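PDB 3QAV: Rho-class glutathione S-transferase from Laternula elliptica, which probably catalyses the conjugation of glutathione to electrophilic substrates, as a dimeric member of the glutathione S-transferase superfamily. Local coordinates for residues A[127-132]-A[189-194]. Sequence-based numbering, arbitrary orientation.
Sequences NISTNV and FPMVAL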
ATOM      1  N   ASN A 127      -5.361  -5.780  -0.947  1.00 30.03           N
ATOM      2  CA  ASN A 127      -6.100  -6.561  -1.944  1.00 31.27           C
ATOM      3  C   ASN A 127      -7.594  -6.578  -1.657  1.00 31.26           C
ATOM      4  O   ASN A 127      -8.398  -6.841  -2.545  1.00 32.70           O
ATOM      5  CB  ASN A 127      -5.618  -8.010  -1.970  1.00 30.79           C
ATOM      6  CG  ASN A 127      -4.270  -8.163  -2.615  1.00 33.58           C
ATOM      7  OD1 ASN A 127      -4.070  -7.755  -3.759  1.00 32.61           O
ATOM      8  ND2 ASN A 127      -3.330  -8.764  -1.890  1.00 33.86           N
ATOM      9  N   ILE A 128      -7.961  -6.334  -0.405  1.00 29.24           N
ATOM     10  CA  ILE A 128      -9.359  -6.329  -0.026  1.00 30.58           C
ATOM     11  C   ILE A 128     -10.018  -5.116  -0.646  1.00 32.59           C
ATOM     12  O   ILE A 128     -11.121  -5.209  -1.179  1.00 33.13           O
ATOM     13  CB  ILE A 128      -9.524  -6.294   1.505  1.00 30.54           C
ATOM     14  CG1 ILE A 128      -8.908  -7.562   2.112  1.00 28.03           C
ATOM     15  CG2 ILE A 128     -11.011  -6.165   1.874  1.00 30.01           C
ATOM     16  CD1 ILE A 128      -8.902  -7.584   3.635  1.00 25.69           C
ATOM     17  N   SER A 129      -9.336  -3.977  -0.580  1.00 35.09           N
ATOM     18  CA  SER A 129      -9.856  -2.749  -1.165  1.00 39.53           C
ATOM     19  C   SER A 129     -10.106  -2.965  -2.652  1.00 40.24           C
ATOM     20  O   SER A 129     -11.185  -2.693  -3.160  1.00 42.15           O
ATOM     21  CB  SER A 129      -8.851  -1.603  -1.004  1.00 40.83           C
ATOM     22  OG  SER A 129      -8.626  -1.288   0.355  1.00 43.94           O
ATOM     23  N   THR A 130      -9.092  -3.466  -3.344  1.00 42.80           N
ATOM     24  CA  THR A 130      -9.188  -3.689  -4.775  1.00 44.55           C
ATOM     25  C   THR A 130     -10.158  -4.782  -5.209  1.00 45.28           C
ATOM     26  O   THR A 130     -10.997  -4.558  -6.079  1.00 45.63           O
ATOM     27  CB  THR A 130      -7.808  -4.004  -5.363  1.00 44.35           C
ATOM     28  OG1 THR A 130      -7.306  -5.209  -4.776  1.00 48.59           O
ATOM     29  CG2 THR A 130      -6.842  -2.867  -5.074  1.00 42.41           C
ATOM     30  N   ASN A 131     -10.058  -5.963  -4.608  1.00 45.52           N
ATOM     31  CA  ASN A 131     -10.922  -7.067  -5.006  1.00 45.88           C
ATOM     32  C   ASN A 131     -12.323  -7.077  -4.405  1.00 47.23           C
ATOM     33  O   ASN A 131     -13.253  -7.595  -5.019  1.00 48.74           O
ATOM     34  CB  ASN A 131     -10.229  -8.401  -4.724  1.00 44.21           C
ATOM     35  CG  ASN A 131      -8.874  -8.499  -5.397  1.00 43.76           C
ATOM     36  OD1 ASN A 131      -8.690  -8.009  -6.511  1.00 43.58           O
ATOM     37  ND2 ASN A 131      -7.918  -9.141  -4.728  1.00 43.62           N
ATOM     38  N   VAL A 132     -12.490  -6.510  -3.216  1.00 47.53           N
ATOM     39  CA  VAL A 132     -13.811  -6.499  -2.603  1.00 48.39           C
ATOM     40  C   VAL A 132     -14.560  -5.183  -2.770  1.00 50.11           C
ATOM     41  O   VAL A 132     -15.707  -5.178  -3.212  1.00 50.37           O
ATOM     42  CB  VAL A 132     -13.749  -6.825  -1.102  1.00 46.61           C
ATOM     43  CG1 VAL A 132     -15.146  -6.847  -0.525  1.00 47.39           C
ATOM     44  CG2 VAL A 132     -13.082  -8.164  -0.886  1.00 46.85           C
ATOM     45  N   PHE A 189      -9.138  -5.500  10.323  1.00 26.94           N
ATOM     46  CA  PHE A 189     -10.463  -5.274  10.877  1.00 25.52           C
ATOM     47  C   PHE A 189     -11.275  -4.126  10.279  1.00 26.16           C
ATOM     48  O   PHE A 189     -12.429  -4.317   9.899  1.00 26.14           O
ATOM     49  CB  PHE A 189     -10.373  -5.085  12.386  1.00 25.80           C
ATOM     50  CG  PHE A 189     -11.683  -4.765  13.015  1.00 25.38           C
ATOM     51  CD1 PHE A 189     -12.630  -5.763  13.220  1.00 25.23           C
ATOM     52  CD2 PHE A 189     -11.999  -3.450  13.350  1.00 24.18           C
ATOM     53  CE1 PHE A 189     -13.875  -5.453  13.749  1.00 25.06           C
ATOM     54  CE2 PHE A 189     -13.231  -3.135  13.874  1.00 26.05           C
ATOM     55  CZ  PHE A 189     -14.174  -4.136  14.075  1.00 25.55           C
ATOM     56  N   PRO A 190     -10.705  -2.913  10.214  1.00 24.24           N
ATOM     57  CA  PRO A 190     -11.487  -1.813   9.638  1.00 24.44           C
ATOM     58  C   PRO A 190     -12.110  -2.188   8.296  1.00 24.71           C
ATOM     59  O   PRO A 190     -13.238  -1.795   7.979  1.00 24.38           O
ATOM     60  CB  PRO A 190     -10.460  -0.697   9.512  1.00 22.80           C
ATOM     61  CG  PRO A 190      -9.605  -0.920  10.734  1.00 23.03           C
ATOM     62  CD  PRO A 190      -9.406  -2.431  10.719  1.00 22.30           C
ATOM     63  N   MET A 191     -11.367  -2.947   7.504  1.00 25.55           N
ATOM     64  CA  MET A 191     -11.860  -3.357   6.203  1.00 28.58           C
ATOM     65  C   MET A 191     -13.016  -4.333   6.353  1.00 27.82           C
ATOM     66  O   MET A 191     -13.974  -4.294   5.583  1.00 25.74           O
ATOM     67  CB  MET A 191     -10.722  -3.961   5.383  1.00 31.73           C
ATOM     68  CG  MET A 191      -9.666  -2.920   5.032  1.00 36.02           C
ATOM     69  SD  MET A 191      -8.355  -3.570   4.008  1.00 45.39           S
ATOM     70  CE  MET A 191      -8.933  -3.111   2.401  1.00 42.78           C
ATOM     71  N   VAL A 192     -12.934  -5.206   7.354  1.00 27.99           N
ATOM     72  CA  VAL A 192     -14.017  -6.158   7.594  1.00 28.50           C
ATOM     73  C   VAL A 192     -15.253  -5.424   8.147  1.00 28.20           C
ATOM     74  O   VAL A 192     -16.380  -5.697   7.733  1.00 27.67           O
ATOM     75  CB  VAL A 192     -13.589  -7.272   8.572  1.00 27.74           C
ATOM     76  CG1 VAL A 192     -14.768  -8.210   8.844  1.00 29.60           C
ATOM     77  CG2 VAL A 192     -12.433  -8.073   7.970  1.00 25.94           C
ATOM     78  N   ALA A 193     -15.037  -4.485   9.067  1.00 29.47           N
ATOM     79  CA  ALA A 193     -16.141  -3.713   9.654  1.00 30.25           C
ATOM     80  C   ALA A 193     -16.885  -2.953   8.555  1.00 30.21           C
ATOM     81  O   ALA A 193     -18.118  -2.837   8.576  1.00 30.60           O
ATOM     82  CB  ALA A 193     -15.603  -2.733  10.691  1.00 31.29           C
ATOM     83  N   LEU A 194     -16.124  -2.434   7.599  1.00 30.59           N
ATOM     84  CA  LEU A 194     -16.685  -1.695   6.473  1.00 31.08           C
ATOM     85  C   LEU A 194     -17.542  -2.649   5.640  1.00 31.15           C
ATOM     86  O   LEU A 194     -18.634  -2.300   5.206  1.00 29.17           O
ATOM     87  CB  LEU A 194     -15.553  -1.125   5.613  1.00 33.68           C
ATOM     88  CG  LEU A 194     -15.914  -0.201   4.447  1.00 36.56           C
ATOM     89  CD1 LEU A 194     -16.451   1.118   4.975  1.00 36.76           C
ATOM     90  CD2 LEU A 194     -14.678   0.049   3.601  1.00 38.64           C
TER
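M191 reaches out from helix 183-197 and lays the end of its thioether chain against I128 and S129 on the short helix 126-131. The nearest approach of its CE methyl to I128 is 3.4 Å, at CB, though the exact placing of this methyl is doubtful. Further back along the chain, SD passes 3.9 Å from I128 CB and 4.1 Å from I128 CD1. The beta-branch of isoleucine suits this place by presenting an apolar surface to the sulfur and methyl, with CG2 also near M191 CB. The methionine runs extended through chi2 (-177°), and the turn about CG-SD (chi3 96°) then swings CE toward the I128-S129 side. As modelled, the methyl comes too close to the serine hydroxyl to be trusted; serine is at least small enough to leave room for the neighbouring helix at this partly exposed position. Both helices belong to the all-helical C-terminal domain of the glutathione transferase fold. About 10 Å separates the side chains of M191 and S91, a residue seen to bind glutathione, though none is bound here. With the segments' closest CA atoms, those of I128 and M191, 7.3 Å apart, a flexible, unbranched methionine can bend to fit between them. Cutting the chain back to an alanine here is likely to lose the sulfur and methyl contacts on I128 and open a gap between the helices. Beyond M191, I128 also packs on W165 of helix 148-172, while P190 and A193 touch W39 of helix 36-47.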